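Local coordinates for glucosidase 2 subunit beta (Schizosaccharomyces pombe, PDB 4XQM), which recognises mannose-rich N-glycans through its lectin (MRH) domain and serves the endoplasmic reticulum glucosidase that trims glucose from immature glycoproteins, at residues 56-61 / 81-86; 41-46 / 61-66; 20-25 / 87-92. All blocks are in the same frame, centred on the assembly; numbering follows the deposited sequence.

From the N terminus, the chain first supplies residues 20-25, at the end of strand 16-21, then residues 41-46, which lead into strand 43-48. Strand 59-66 follows. Its second half pairs back with 41-46 and closes the beta hairpin of contact 2. Its first half, with the loop before it, waits for strand 82-89, which lies beside it in parallel as contact 1. Contacts 1 and 2 therefore cross along the chain and share Ile61. The last residues, 87-92, return to 20-25 and close contact 3, the longest loop, in which the other two are nested. Contact 1 lies at the mannose site, on the opposite side of the chain's centre from contact 3.

Contact 1 of 3, residues 56-61 / 81-86; sequences PHRSAI and CEYLIK. With MAN (alpha-D-mannopyranose), chain B.
Arg58 and Tyr83 meet at the end of a parallel strand pair, Arg58 just before its strand, and together grip one side of a mannose. Arg58 NE donates to Tyr83 OH at 3.2 Å, with a bent angle of 137° at the hydrogen; the hydroxyl lies a little out of the guanidinium plane. The same NE and the neighbouring NH2 both donate to O2 of the sugar, and NH2 adds a weak bond to O5. Tyr83 OH in turn donates to mannose O3 at 2.7 Å, and O3 lies in the plane of the ring at its edge.

Arg58 can reach this far because its chain is extended from CG to NE (chi3 178°). Its CG and CD run along the edge of the Tyr83 ring, with CG 3.8 Å from CE1. The guanidinium and ring planes are only 16° apart. Cys81 SG lies over one face of the guanidinium, toward its rim; its disulfide to Cys52 probably helps to keep it there. Arg58 NH1 turns away to the backbone oxygen of Ser51, so every nitrogen of the group has a partner.

Behind the pocket the backbones pair regularly. Tyr83 N donates to Ser59 O at 3.0 Å, Ile61 N to Tyr83 O, and Ile85 N to Ile61 O. At the pocket end the bond from Ser59 N to Cys81 O is weak. A water also links that end: it accepts from Ser59 OG and donates to His57 O and Cys81 O. On the face of Ser59 and Ile61, Leu84 CD2 rests 3.9 Å from Ile61 CB, the two side chains lying side by side.

Gln28, Glu77 and Tyr16 also bond the sugar. Together with Arg58 and Tyr83 they form the mannose-binding site of an MRH domain, the lectin fold related to mannose 6-phosphate receptors.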
loop_
_atom_site.group_PDB
_atom_site.type_symbol
_atom_site.label_atom_id
_atom_site.label_comp_id
_atom_site.label_asym_id
_atom_site.label_seq_id
_atom_site.Cartn_x
_atom_site.Cartn_y
_atom_site.Cartn_z
ATOM N N PRO A 56 0.137 -5.601 16.214
ATOM C CA PRO A 56 1.300 -4.744 15.991
ATOM C C PRO A 56 0.864 -3.405 15.431
ATOM O O PRO A 56 -0.210 -3.340 14.832
ATOM C CB PRO A 56 2.077 -5.513 14.912
ATOM C CG PRO A 56 0.994 -6.204 14.105
ATOM C CD PRO A 56 -0.017 -6.623 15.162
ATOM N N HIS A 57 1.657 -2.357 15.624
ATOM C CA HIS A 57 1.434 -1.148 14.837
ATOM C C HIS A 57 1.402 -1.547 13.360
ATOM O O HIS A 57 2.166 -2.414 12.925
ATOM C CB HIS A 57 2.518 -0.098 15.109
ATOM C CG HIS A 57 2.283 0.693 16.363
ATOM N ND1 HIS A 57 2.171 0.105 17.600
ATOM C CD2 HIS A 57 2.126 2.022 16.563
ATOM C CE1 HIS A 57 1.968 1.035 18.521
ATOM N NE2 HIS A 57 1.933 2.218 17.902
ATOM N N ARG A 58 0.505 -0.926 12.598
ATOM C CA ARG A 58 0.220 -1.405 11.248
ATOM C C ARG A 58 1.404 -1.227 10.297
ATOM O O ARG A 58 2.264 -0.363 10.490
ATOM C CB ARG A 58 -1.054 -0.746 10.693
ATOM C CG ARG A 58 -2.340 -1.183 11.420
ATOM C CD ARG A 58 -3.541 -0.371 10.942
ATOM N NE ARG A 58 -4.808 -0.779 11.565
ATOM C CZ ARG A 58 -5.149 -0.420 12.795
ATOM N NH1 ARG A 58 -4.309 0.313 13.502
ATOM N NH2 ARG A 58 -6.306 -0.795 13.328
ATOM N N SER A 59 1.469 -2.099 9.292
ATOM C CA SER A 59 2.461 -1.965 8.236
ATOM C C SER A 59 1.863 -2.595 6.992
ATOM O O SER A 59 0.902 -3.372 7.077
ATOM C CB SER A 59 3.782 -2.641 8.635
ATOM O OG SER A 59 3.589 -4.033 8.848
ATOM N N ALA A 60 2.406 -2.242 5.833
ATOM C CA ALA A 60 1.877 -2.745 4.575
ATOM C C ALA A 60 3.025 -3.018 3.630
ATOM O O ALA A 60 3.925 -2.192 3.472
ATOM C CB ALA A 60 0.918 -1.736 3.968
ATOM N N ILE A 61 2.980 -4.180 2.985
ATOM C CA ILE A 61 3.972 -4.526 1.981
ATOM C C ILE A 61 3.265 -4.466 0.641
ATOM O O ILE A 61 2.333 -5.244 0.381
ATOM C CB ILE A 61 4.541 -5.930 2.217
ATOM C CG1 ILE A 61 5.201 -5.976 3.593
ATOM C CG2 ILE A 61 5.543 -6.289 1.135
ATOM C CD1 ILE A 61 5.813 -7.313 3.937
ATOM N N CYS A 81 -3.239 -6.819 11.322
ATOM C CA CYS A 81 -2.604 -5.517 11.112
ATOM C C CYS A 81 -1.298 -5.553 10.329
ATOM O O CYS A 81 -0.490 -4.618 10.388
ATOM C CB CYS A 81 -2.498 -4.741 12.432
ATOM S SG CYS A 81 -4.130 -4.177 12.953
ATOM N N GLU A 82 -1.122 -6.627 9.563
ATOM C CA GLU A 82 -0.051 -6.723 8.584
ATOM C C GLU A 82 -0.740 -6.888 7.228
ATOM O O GLU A 82 -1.411 -7.894 6.989
ATOM C CB GLU A 82 0.855 -7.927 8.895
ATOM C CG GLU A 82 1.458 -7.938 10.308
ATOM C CD GLU A 82 2.248 -9.213 10.616
ATOM O OE1 GLU A 82 2.776 -9.844 9.670
ATOM O OE2 GLU A 82 2.340 -9.589 11.809
ATOM N N TYR A 83 -0.597 -5.900 6.347
ATOM C CA TYR A 83 -1.354 -5.891 5.108
ATOM C C TYR A 83 -0.452 -6.198 3.916
ATOM O O TYR A 83 0.620 -5.607 3.774
ATOM C CB TYR A 83 -2.022 -4.529 4.920
ATOM C CG TYR A 83 -2.888 -4.141 6.101
ATOM C CD1 TYR A 83 -2.330 -3.547 7.234
ATOM C CD2 TYR A 83 -4.252 -4.396 6.095
ATOM C CE1 TYR A 83 -3.120 -3.205 8.327
ATOM C CE2 TYR A 83 -5.056 -4.061 7.180
ATOM C CZ TYR A 83 -4.480 -3.466 8.293
ATOM O OH TYR A 83 -5.265 -3.127 9.379
ATOM N N LEU A 84 -0.873 -7.134 3.072
ATOM C CA LEU A 84 -0.142 -7.403 1.837
ATOM C C LEU A 84 -0.995 -6.875 0.694
ATOM O O LEU A 84 -2.124 -7.329 0.492
ATOM C CB LEU A 84 0.110 -8.907 1.668
ATOM C CG LEU A 84 0.857 -9.581 2.818
ATOM C CD1 LEU A 84 1.119 -11.044 2.476
ATOM C CD2 LEU A 84 2.154 -8.856 3.090
ATOM N N ILE A 85 -0.475 -5.897 -0.036
ATOM C CA ILE A 85 -1.256 -5.249 -1.086
ATOM C C ILE A 85 -0.586 -5.472 -2.423
ATOM O O ILE A 85 0.590 -5.121 -2.601
ATOM C CB ILE A 85 -1.386 -3.736 -0.829
ATOM C CG1 ILE A 85 -1.941 -3.485 0.576
ATOM C CG2 ILE A 85 -2.295 -3.098 -1.875
ATOM C CD1 ILE A 85 -2.093 -2.014 0.941
ATOM N N LYS A 86 -1.324 -6.064 -3.357
ATOM C CA LYS A 86 -0.828 -6.256 -4.720
ATOM C C LYS A 86 -1.428 -5.200 -5.649
ATOM O O LYS A 86 -2.629 -4.907 -5.572
ATOM C CB LYS A 86 -1.164 -7.665 -5.215
ATOM C CG LYS A 86 -0.549 -8.006 -6.574
ATOM C CD LYS A 86 -0.690 -9.497 -6.873
ATOM C CE LYS A 86 -0.374 -9.787 -8.335
ATOM N NZ LYS A 86 -0.738 -11.185 -8.724
HETATM C C1 MAN B . -9.555 -2.499 11.768
HETATM C C2 MAN B . -8.823 -2.605 10.565
HETATM C C3 MAN B . -8.442 -4.088 10.442
HETATM C C4 MAN B . -7.759 -4.584 11.751
HETATM C C5 MAN B . -8.697 -4.331 12.942
HETATM C C6 MAN B . -8.056 -4.613 14.281
HETATM O O1 MAN B . -10.549 -3.412 11.409
HETATM O O2 MAN B . -7.681 -1.837 10.681
HETATM O O3 MAN B . -7.641 -4.302 9.310
HETATM O O4 MAN B . -7.511 -5.960 11.681
HETATM O O5 MAN B . -9.001 -2.944 12.941
HETATM O O6 MAN B . -9.100 -4.645 15.259
HETATM O O HOH W 1 2.352 -4.653 11.219
#

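Contact 2 of 3, residues 41-46 / 61-66; sequences GNVLKY and IVTVEC
Val43 turns CG1 away from its own N (chi1 178°), beside the carbonyl carbon, and Ile61 turns CG2 the same way. These two methyl groups meet at 3.5 Å, closer than usual for carbons. The side chains cross obliquely there. The other Val43 branch, CG2, faces the hydroxyl of Thr63, with OG1 3.8 Å away.

The opposite face of the sheet carries Leu44, Tyr46, Val62 and Val64. Val62 CG2 touches the Tyr46 ring at CD1, 3.7 Å away, and is nearly as close to CE1. It approaches the ring obliquely. Leu44 reaches diagonally across to the neighbouring strand, with CD1 4.0 Å from Val64 CG2. Tyr46 OH leaves this strand pair and bonds Val21 O, so the ring is held at its far end as well. Phe22 and Met87 add to this face by packing against Val64 and Val62.

Strands 43-48 and 59-66 form a beta hairpin within the mixed sheet of the MRH domain, and the two segments run antiparallel, their axes 155° apart. Leu44 and Val62 make the hydrogen-bonded pair. Leu44 N donates to Val62 O at 2.8 Å, and Val62 N returns a bond to Leu44 O. Val43 with Thr63 and Lys45 with Ile61 are non-hydrogen-bonded pairs on either side of it. Next along, Val64 N donates almost straight to Asn42 O (2.9 Å, 175° at the hydrogen), although Asn42 lies just before the strand.

Asn42 also points its side chain toward the neighbouring strand. Its CB stands 3.3 Å from Val64 O. A water accepts from Asn42 ND2 and donates to Glu65 OE2 at 2.7 Å, bridging amide and carboxylate.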
loop_
_atom_site.group_PDB
_atom_site.type_symbol
_atom_site.label_atom_id
_atom_site.label_comp_id
_atom_site.label_asym_id
_atom_site.label_seq_id
_atom_site.Cartn_x
_atom_site.Cartn_y
_atom_site.Cartn_z
ATOM N N GLY A 41 13.315 -4.234 -5.262
ATOM C CA GLY A 41 12.641 -4.650 -6.481
ATOM C C GLY A 41 11.293 -3.959 -6.649
ATOM O O GLY A 41 11.200 -2.725 -6.554
ATOM N N ASN A 42 10.248 -4.753 -6.891
ATOM C CA ASN A 42 8.889 -4.227 -7.056
ATOM C C ASN A 42 8.171 -4.070 -5.728
ATOM O O ASN A 42 6.979 -3.756 -5.697
ATOM C CB ASN A 42 8.059 -5.186 -7.909
ATOM C CG ASN A 42 8.622 -5.356 -9.290
ATOM O OD1 ASN A 42 9.236 -4.432 -9.830
ATOM N ND2 ASN A 42 8.427 -6.535 -9.877
ATOM N N VAL A 43 8.884 -4.296 -4.633
ATOM C CA VAL A 43 8.228 -4.366 -3.334
ATOM C C VAL A 43 8.487 -3.122 -2.486
ATOM O O VAL A 43 9.631 -2.838 -2.106
ATOM C CB VAL A 43 8.664 -5.637 -2.593
ATOM C CG1 VAL A 43 8.030 -5.686 -1.218
ATOM C CG2 VAL A 43 8.294 -6.866 -3.417
ATOM N N LEU A 44 7.417 -2.387 -2.185
ATOM C CA LEU A 44 7.513 -1.166 -1.382
ATOM C C LEU A 44 7.036 -1.450 0.040
ATOM O O LEU A 44 5.882 -1.868 0.243
ATOM C CB LEU A 44 6.663 -0.048 -1.988
ATOM C CG LEU A 44 7.165 0.680 -3.242
ATOM C CD1 LEU A 44 7.148 -0.206 -4.492
ATOM C CD2 LEU A 44 6.357 1.964 -3.461
ATOM N N LYS A 45 7.903 -1.214 1.025
ATOM C CA LYS A 45 7.527 -1.433 2.415
ATOM C C LYS A 45 7.086 -0.133 3.062
ATOM O O LYS A 45 7.828 0.858 3.060
ATOM C CB LYS A 45 8.685 -2.052 3.211
ATOM C CG LYS A 45 9.059 -3.448 2.739
ATOM C CD LYS A 45 10.157 -4.055 3.614
ATOM C CE LYS A 45 10.470 -5.482 3.195
ATOM N NZ LYS A 45 11.145 -6.220 4.297
ATOM N N TYR A 46 5.883 -0.154 3.628
ATOM C CA TYR A 46 5.353 0.969 4.387
ATOM C C TYR A 46 5.282 0.537 5.855
ATOM O O TYR A 46 4.798 -0.554 6.160
ATOM C CB TYR A 46 3.952 1.351 3.882
ATOM C CG TYR A 46 3.919 2.006 2.519
ATOM C CD1 TYR A 46 4.053 1.251 1.349
ATOM C CD2 TYR A 46 3.735 3.378 2.397
ATOM C CE1 TYR A 46 4.018 1.862 0.094
ATOM C CE2 TYR A 46 3.692 3.993 1.153
ATOM C CZ TYR A 46 3.832 3.233 0.010
ATOM O OH TYR A 46 3.791 3.864 -1.215
ATOM N N ILE A 61 2.980 -4.180 2.985
ATOM C CA ILE A 61 3.972 -4.526 1.981
ATOM C C ILE A 61 3.265 -4.466 0.641
ATOM O O ILE A 61 2.333 -5.244 0.381
ATOM C CB ILE A 61 4.541 -5.930 2.217
ATOM C CG1 ILE A 61 5.201 -5.976 3.593
ATOM C CG2 ILE A 61 5.543 -6.289 1.135
ATOM C CD1 ILE A 61 5.813 -7.313 3.937
ATOM N N VAL A 62 3.681 -3.528 -0.201
ATOM C CA VAL A 62 2.961 -3.255 -1.443
ATOM C C VAL A 62 3.787 -3.701 -2.635
ATOM O O VAL A 62 4.848 -3.127 -2.908
ATOM C CB VAL A 62 2.626 -1.742 -1.582
ATOM C CG1 VAL A 62 1.815 -1.477 -2.850
ATOM C CG2 VAL A 62 1.881 -1.226 -0.343
ATOM N N THR A 63 3.296 -4.716 -3.346
ATOM C CA THR A 63 3.977 -5.213 -4.537
ATOM C C THR A 63 3.359 -4.574 -5.779
ATOM O O THR A 63 2.166 -4.736 -6.038
ATOM C CB THR A 63 3.915 -6.751 -4.635
ATOM O OG1 THR A 63 4.532 -7.337 -3.476
ATOM C CG2 THR A 63 4.650 -7.241 -5.887
ATOM N N VAL A 64 4.167 -3.827 -6.530
ATOM C CA VAL A 64 3.670 -3.076 -7.684
ATOM C C VAL A 64 4.235 -3.659 -8.974
ATOM O O VAL A 64 5.457 -3.638 -9.203
ATOM C CB VAL A 64 4.073 -1.589 -7.602
ATOM C CG1 VAL A 64 3.428 -0.805 -8.738
ATOM C CG2 VAL A 64 3.687 -0.995 -6.261
ATOM N N GLU A 65 3.353 -4.162 -9.826
ATOM C CA GLU A 65 3.795 -4.780 -11.074
ATOM C C GLU A 65 3.273 -4.015 -12.280
ATOM O O GLU A 65 2.293 -3.280 -12.184
ATOM C CB GLU A 65 3.397 -6.254 -11.097
ATOM C CG GLU A 65 4.098 -7.013 -9.966
ATOM C CD GLU A 65 3.615 -8.433 -9.782
ATOM O OE1 GLU A 65 2.486 -8.758 -10.218
ATOM O OE2 GLU A 65 4.378 -9.223 -9.186
ATOM N N CYS A 66 3.964 -4.164 -13.405
ATOM C CA CYS A 66 3.644 -3.416 -14.617
ATOM C C CYS A 66 2.230 -3.703 -15.117
ATOM O O CYS A 66 1.829 -4.863 -15.240
ATOM C CB CYS A 66 4.651 -3.741 -15.726
ATOM S SG CYS A 66 4.262 -3.009 -17.351
HETATM O O HOH W 2 6.985 -8.773 -8.537
#

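Contact 3 of 3, residues 20-25 / 87-92; sequences VVFYEN and MKSPAA
Phe22 meets Met87, Ser89 and Ala91 without any hydrogen bond between the backbones, and the nearest CA atoms, Phe22 and Ala91, are 9.3 Å apart. On one side the chain leaves strand 16-21 through a type II turn from Val21 to Glu24; on the other a short 3-10 segment, 90-92, follows the strand. Side chains fill the gap.

Met87 reaches out to Val20 and Phe22. Its chain is bent at the last torsion (chi3 62°), which brings the terminal methyl CE to the end of the Phe22 ring, 3.8 Å from CZ. The sulfur lies at the edge of the ring, 5.0 Å from the centroid and 74° off the normal. This is a Met-aromatic contact made at the edge. Val20 meets the same sulfur tip to tip, with CG1 3.7 Å away, so SD touches both the valine and the ring edge, which lie next to each other.

Further round the Phe22 ring, Ser89 OG lies in its plane, 3.5 Å from CE2. The hydroxyl has polar partners of its own. It accepts from Ala91 N at 3.0 Å and is bonded to Asn70 OD1. These bonds satisfy a buried hydroxyl that lies beside an aromatic edge. Ala91 adds its CB at 4.0 Å from CE2. Val64 of strand 59-66 also packs on Phe22, and Ile72 of strand 71-77 on Val20, so the group joins the interior between several strands.

The bond from Ala91 N to Ser89 OG is an ST turn that begins the 3-10 segment. In 20-25, Glu24 and Asn25 both face Val21 in a classic beta bulge. Side chains from strand 16-21 and its turn thus pack across the interior of the MRH beta fold on the end of strand 82-89.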
loop_
_atom_site.group_PDB
_atom_site.type_symbol
_atom_site.label_atom_id
_atom_site.label_comp_id
_atom_site.label_asym_id
_atom_site.label_seq_id
_atom_site.Cartn_x
_atom_site.Cartn_y
_atom_site.Cartn_z
ATOM N N VAL A 20 -3.398 3.943 -1.630
ATOM C CA VAL A 20 -1.949 3.816 -1.706
ATOM C C VAL A 20 -1.402 5.039 -2.417
ATOM O O VAL A 20 -1.829 5.353 -3.530
ATOM C CB VAL A 20 -1.510 2.560 -2.498
ATOM C CG1 VAL A 20 0.013 2.531 -2.662
ATOM C CG2 VAL A 20 -2.001 1.288 -1.793
ATOM N N VAL A 21 -0.485 5.737 -1.754
ATOM C CA VAL A 21 0.231 6.836 -2.385
ATOM C C VAL A 21 1.709 6.453 -2.494
ATOM O O VAL A 21 2.398 6.283 -1.479
ATOM C CB VAL A 21 0.072 8.138 -1.602
ATOM C CG1 VAL A 21 0.669 9.283 -2.404
ATOM C CG2 VAL A 21 -1.388 8.411 -1.350
ATOM N N PHE A 22 2.198 6.306 -3.722
ATOM C CA PHE A 22 3.574 5.828 -3.914
ATOM C C PHE A 22 4.594 6.733 -3.212
ATOM O O PHE A 22 4.560 7.957 -3.367
ATOM C CB PHE A 22 3.921 5.692 -5.404
ATOM C CG PHE A 22 3.168 4.592 -6.123
ATOM C CD1 PHE A 22 2.756 3.439 -5.457
ATOM C CD2 PHE A 22 2.894 4.711 -7.485
ATOM C CE1 PHE A 22 2.069 2.421 -6.147
ATOM C CE2 PHE A 22 2.212 3.713 -8.171
ATOM C CZ PHE A 22 1.800 2.571 -7.509
ATOM N N TYR A 23 5.468 6.112 -2.414
ATOM C CA TYR A 23 6.569 6.795 -1.728
ATOM C C TYR A 23 6.112 7.791 -0.668
ATOM O O TYR A 23 6.904 8.606 -0.187
ATOM C CB TYR A 23 7.504 7.480 -2.733
ATOM C CG TYR A 23 8.192 6.525 -3.679
ATOM C CD1 TYR A 23 8.680 5.301 -3.236
ATOM C CD2 TYR A 23 8.335 6.834 -5.023
ATOM C CE1 TYR A 23 9.316 4.421 -4.114
ATOM C CE2 TYR A 23 8.966 5.975 -5.894
ATOM C CZ TYR A 23 9.452 4.774 -5.447
ATOM O OH TYR A 23 10.070 3.921 -6.335
ATOM N N GLU A 24 4.844 7.707 -0.283
ATOM C CA GLU A 24 4.335 8.539 0.797
ATOM C C GLU A 24 3.690 7.671 1.880
ATOM O O GLU A 24 4.348 7.312 2.863
ATOM C CB GLU A 24 3.406 9.639 0.247
ATOM C CG GLU A 24 4.213 10.633 -0.612
ATOM C CD GLU A 24 3.408 11.792 -1.176
ATOM O OE1 GLU A 24 2.189 11.899 -0.899
ATOM O OE2 GLU A 24 4.009 12.619 -1.912
ATOM N N ASN A 25 2.426 7.315 1.706
ATOM C CA ASN A 25 1.746 6.538 2.742
ATOM C C ASN A 25 0.626 5.659 2.209
ATOM O O ASN A 25 0.217 5.792 1.053
ATOM C CB ASN A 25 1.214 7.470 3.838
ATOM C CG ASN A 25 0.709 8.777 3.282
ATOM O OD1 ASN A 25 0.113 8.819 2.204
ATOM N ND2 ASN A 25 0.957 9.864 4.008
ATOM N N MET A 87 -0.591 -4.623 -6.511
ATOM C CA MET A 87 -1.030 -3.572 -7.423
ATOM C C MET A 87 -0.495 -3.752 -8.832
ATOM O O MET A 87 0.513 -4.410 -9.035
ATOM C CB MET A 87 -0.544 -2.202 -6.929
ATOM C CG MET A 87 -1.006 -1.817 -5.549
ATOM S SD MET A 87 -0.528 -0.119 -5.164
ATOM C CE MET A 87 -1.411 0.797 -6.430
ATOM N N LYS A 88 -1.178 -3.140 -9.793
ATOM C CA LYS A 88 -0.612 -2.889 -11.115
ATOM C C LYS A 88 -0.505 -1.386 -11.315
ATOM O O LYS A 88 -1.307 -0.619 -10.750
ATOM C CB LYS A 88 -1.470 -3.537 -12.208
ATOM C CG LYS A 88 -1.261 -5.051 -12.257
ATOM C CD LYS A 88 -2.535 -5.844 -12.480
ATOM C CE LYS A 88 -3.061 -5.713 -13.885
ATOM N NZ LYS A 88 -3.732 -6.986 -14.346
ATOM N N SER A 89 0.489 -0.956 -12.093
ATOM C CA SER A 89 0.699 0.471 -12.341
ATOM C C SER A 89 1.691 0.669 -13.469
ATOM O O SER A 89 2.679 -0.069 -13.557
ATOM C CB SER A 89 1.249 1.181 -11.099
ATOM O OG SER A 89 1.572 2.529 -11.415
ATOM N N PRO A 90 1.440 1.666 -14.330
ATOM C CA PRO A 90 2.438 2.026 -15.344
ATOM C C PRO A 90 3.763 2.443 -14.707
ATOM O O PRO A 90 4.793 2.357 -15.371
ATOM C CB PRO A 90 1.800 3.220 -16.065
ATOM C CG PRO A 90 0.338 3.069 -15.837
ATOM C CD PRO A 90 0.200 2.452 -14.465
ATOM N N ALA A 91 3.749 2.860 -13.440
ATOM C CA ALA A 91 4.986 3.218 -12.739
ATOM C C ALA A 91 5.987 2.063 -12.728
ATOM O O ALA A 91 7.205 2.282 -12.658
ATOM C CB ALA A 91 4.692 3.641 -11.323
ATOM N N ALA A 92 5.467 0.839 -12.797
ATOM C CA ALA A 92 6.291 -0.359 -12.686
ATOM C C ALA A 92 6.687 -0.892 -14.060
ATOM O O ALA A 92 7.314 -1.948 -14.169
ATOM C CB ALA A 92 5.566 -1.435 -11.886
#